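Local coordinates for protein dipeptidase (PDB 3PEB) that is the N-terminal, creatinase/prolidase-like domain of a probable manganese-dependent peptidase of the M24B family, thought to hydrolyse dipeptides, at residues A65-S68 and S69-F73. Residues are numbered along the deposited sequence; the frame is centred on the assembly and turned at random.
With NA (sodium ion), chain N; EDO (1,2-ethanediol), chain G; EDO (1,2-ethanediol), chain I.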
ATOM      1  N   ALA A  65      -0.267  -2.873 -16.632  1.00 30.60           N
ATOM      2  CA  ALA A  65      -1.354  -2.843 -17.624  1.00 33.08           C
ATOM      3  C   ALA A  65      -2.638  -3.503 -17.073  1.00 33.47           C
ATOM      4  O   ALA A  65      -3.722  -2.923 -17.145  1.00 34.03           O
ATOM      5  CB  ALA A  65      -0.915  -3.506 -18.996  1.00 34.23           C
ATOM      6  N   ARG A  66      -2.505  -4.692 -16.492  1.00 32.68           N
ATOM      7  CA  ARG A  66      -3.664  -5.397 -15.935  1.00 33.15           C
ATOM      8  C   ARG A  66      -4.271  -4.640 -14.751  1.00 31.36           C
ATOM      9  O   ARG A  66      -5.497  -4.471 -14.702  1.00 32.11           O
ATOM     10  CB  ARG A  66      -3.330  -6.850 -15.545  1.00 32.83           C
ATOM     11  CG  ARG A  66      -4.551  -7.677 -15.075  1.00 34.94           C
ATOM     12  CD  ARG A  66      -4.196  -9.157 -14.910  1.00 37.45           C
ATOM     13  NE  ARG A  66      -3.225  -9.412 -13.827  1.00 35.03           N
ATOM     14  CZ  ARG A  66      -3.523  -9.756 -12.572  1.00 35.26           C
ATOM     15  NH1 ARG A  66      -4.791  -9.865 -12.180  1.00 36.11           N
ATOM     16  NH2 ARG A  66      -2.544 -10.007 -11.694  1.00 33.03           N
ATOM     17  N   ALA A  67      -3.439  -4.170 -13.829  1.00 28.65           N
ATOM     18  CA  ALA A  67      -3.927  -3.438 -12.666  1.00 28.80           C
ATOM     19  C   ALA A  67      -4.663  -2.177 -13.120  1.00 29.52           C
ATOM     20  O   ALA A  67      -5.742  -1.903 -12.647  1.00 30.22           O
ATOM     21  CB  ALA A  67      -2.790  -3.089 -11.704  1.00 26.40           C
ATOM     22  N   SER A  68      -4.064  -1.437 -14.050  1.00 30.17           N
ATOM     23  CA  SER A  68      -4.649  -0.214 -14.573  1.00 32.00           C
ATOM     24  C   SER A  68      -6.001  -0.456 -15.245  1.00 34.08           C
ATOM     25  O   SER A  68      -6.856   0.428 -15.239  1.00 34.74           O
ATOM     26  CB  SER A  68      -3.688   0.448 -15.571  1.00 33.25           C
ATOM     27  OG  SER A  68      -2.470   0.766 -14.914  1.00 34.46           O
ATOM     28  N   SER A  69      -6.186  -1.632 -15.830  1.00 35.08           N
ATOM     29  CA  SER A  69      -7.419  -1.972 -16.519  1.00 37.89           C
ATOM     30  C   SER A  69      -8.556  -2.236 -15.537  1.00 38.26           C
ATOM     31  O   SER A  69      -9.711  -2.184 -15.926  1.00 38.62           O
ATOM     32  CB  SER A  69      -7.241  -3.199 -17.432  1.00 39.62           C
ATOM     33  OG  SER A  69      -7.168  -4.388 -16.655  1.00 39.83           O
ATOM     34  N   VAL A  70      -8.263  -2.532 -14.276  1.00 35.90           N
ATOM     35  CA  VAL A  70      -9.356  -2.822 -13.358  1.00 37.30           C
ATOM     36  C   VAL A  70      -9.445  -1.875 -12.151  1.00 35.95           C
ATOM     37  O   VAL A  70     -10.319  -2.060 -11.322  1.00 36.37           O
ATOM     38  CB  VAL A  70      -9.322  -4.274 -12.853  1.00 37.64           C
ATOM     39  CG1 VAL A  70      -9.374  -5.273 -14.022  1.00 40.05           C
ATOM     40  CG2 VAL A  70      -8.096  -4.507 -11.979  1.00 34.60           C
ATOM     41  N   LEU A  71      -8.560  -0.875 -12.060  1.00 34.90           N
ATOM     42  CA  LEU A  71      -8.541   0.051 -10.930  1.00 34.11           C
ATOM     43  C   LEU A  71      -8.734   1.474 -11.419  1.00 36.33           C
ATOM     44  O   LEU A  71      -8.222   1.863 -12.468  1.00 37.26           O
ATOM     45  CB  LEU A  71      -7.220  -0.032 -10.163  1.00 31.69           C
ATOM     46  CG  LEU A  71      -6.908  -1.403  -9.559  1.00 29.94           C
ATOM     47  CD1 LEU A  71      -5.510  -1.363  -8.905  1.00 27.32           C
ATOM     48  CD2 LEU A  71      -7.993  -1.798  -8.514  1.00 31.72           C
ATOM     49  N   ASP A  72      -9.446   2.277 -10.648  1.00 37.06           N
ATOM     50  CA  ASP A  72      -9.713   3.618 -11.102  1.00 40.06           C
ATOM     51  C   ASP A  72      -8.885   4.667 -10.383  1.00 38.23           C
ATOM     52  O   ASP A  72      -9.293   5.802 -10.252  1.00 39.47           O
ATOM     53  CB  ASP A  72     -11.201   3.918 -10.969  1.00 42.92           C
ATOM     54  CG  ASP A  72     -11.754   4.431 -12.219  1.00 50.53           C
ATOM     55  OD1 ASP A  72     -12.118   5.632 -12.236  1.00 61.58           O
ATOM     56  OD2 ASP A  72     -11.777   3.647 -13.212  1.00 57.78           O
ATOM     57  N   PHE A  73      -7.729   4.264  -9.889  1.00 34.90           N
ATOM     58  CA  PHE A  73      -6.757   5.179  -9.317  1.00 33.22           C
ATOM     59  C   PHE A  73      -5.381   4.825  -9.874  1.00 32.23           C
ATOM     60  O   PHE A  73      -5.242   3.800 -10.554  1.00 32.34           O
ATOM     61  CB  PHE A  73      -6.794   5.135  -7.786  1.00 32.02           C
ATOM     62  CG  PHE A  73      -6.677   3.752  -7.198  1.00 30.38           C
ATOM     63  CD1 PHE A  73      -5.443   3.136  -7.065  1.00 29.60           C
ATOM     64  CD2 PHE A  73      -7.812   3.085  -6.742  1.00 31.85           C
ATOM     65  CE1 PHE A  73      -5.350   1.876  -6.528  1.00 28.72           C
ATOM     66  CE2 PHE A  73      -7.728   1.827  -6.188  1.00 32.31           C
ATOM     67  CZ  PHE A  73      -6.488   1.211  -6.085  1.00 29.10           C
TER
HETATM   68 NA    NA N 147      -7.255   2.647 -14.452  1.00 37.23          NA
HETATM   69  C1  EDO G 140      -8.339  -8.794 -11.305  1.00 46.31           C
HETATM   70  O1  EDO G 140      -7.442  -9.650 -10.570  1.00 42.32           O
HETATM   71  C2  EDO G 140      -7.831  -8.413 -12.706  1.00 47.69           C
HETATM   72  O2  EDO G 140      -7.353  -9.532 -13.452  1.00 47.69           O
HETATM   73  C1  EDO I 142      -0.594  -9.887 -16.264  1.00 73.07           C
HETATM   74  O1  EDO I 142      -0.721  -9.006 -15.146  1.00 72.06           O
HETATM   75  C2  EDO I 142       0.749 -10.607 -16.200  1.00 73.29           C
HETATM   76  O2  EDO I 142       1.248 -10.766 -17.529  1.00 73.56           O
HETATM   77  O   HOH W   1      -9.570   2.301 -15.307  1.00 54.27           O
HETATM   78  O   HOH W   2      -5.201   3.047 -13.185  1.00 36.04           O
HETATM   79  O   HOH W   3      -6.559   3.217 -16.592  1.00 48.58           O
HETATM   80  O   HOH W   4      -7.910   5.015 -14.125  1.00 47.32           O
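Ser69, Val70 and Leu71 fold back on the carbonyls of Ala65, Arg66 and Ala67 in a local contact at the C-terminal end of helix 64-70, where the last turn tightens and the chain leaves through a sodium-bound turn. Ser69 N keeps the regular spacing in its bond to Ala65 O (3.1 Å) but also bonds weakly to Arg66 O. The shift is stronger at Val70, whose N makes a weak bond to Arg66 O and a shorter, straighter one to Ala67 O (3.1 Å, N-H...O 151°), approaching that carbonyl from well above its plane, as in a 3-10 turn. Besides these two weak bonds, Arg66 O accepts the Ser69 hydroxyl, OG lying 2.6 Å away, so three donors gather on it. With chi1 at 74°, that OG sits between its own backbone N and carbonyl carbon. Val70 sets CG2 beside Ala67 O at 3.6 Å, while Leu71 lays CB and CG along the same oxygen and carries CD1 to within 4.3 Å of Ala67 CB.

Past this turn, Ser68 O and Leu71 O converge on the sodium ion, at 2.4 and 2.3 Å, and four waters complete six ligands. Two carbonyl oxygens 3.4 Å apart are thus bridged by a cation at a helix C-terminus, where the helix dipole would also be expected to welcome positive charge. One of the waters donates to Phe73 O, tying the following loop to the site, and the Phe73 ring carries Leu71 CB over its centre.

Arg66 NH2 forms a salt bridge with Glu63 and a hydrogen bond to Asp37 O, and Ser68 OG bonds back to Val64 O. Within the beta-alpha-beta unit, Ala67 and Leu71 pack on Leu57 of strand 56-60, and Ala67 and Ser68 meet Val75 of strand 75-78 at one edge of the sheet; outside it, Leu71 and Phe73 touch Thr34 of helix 27-34.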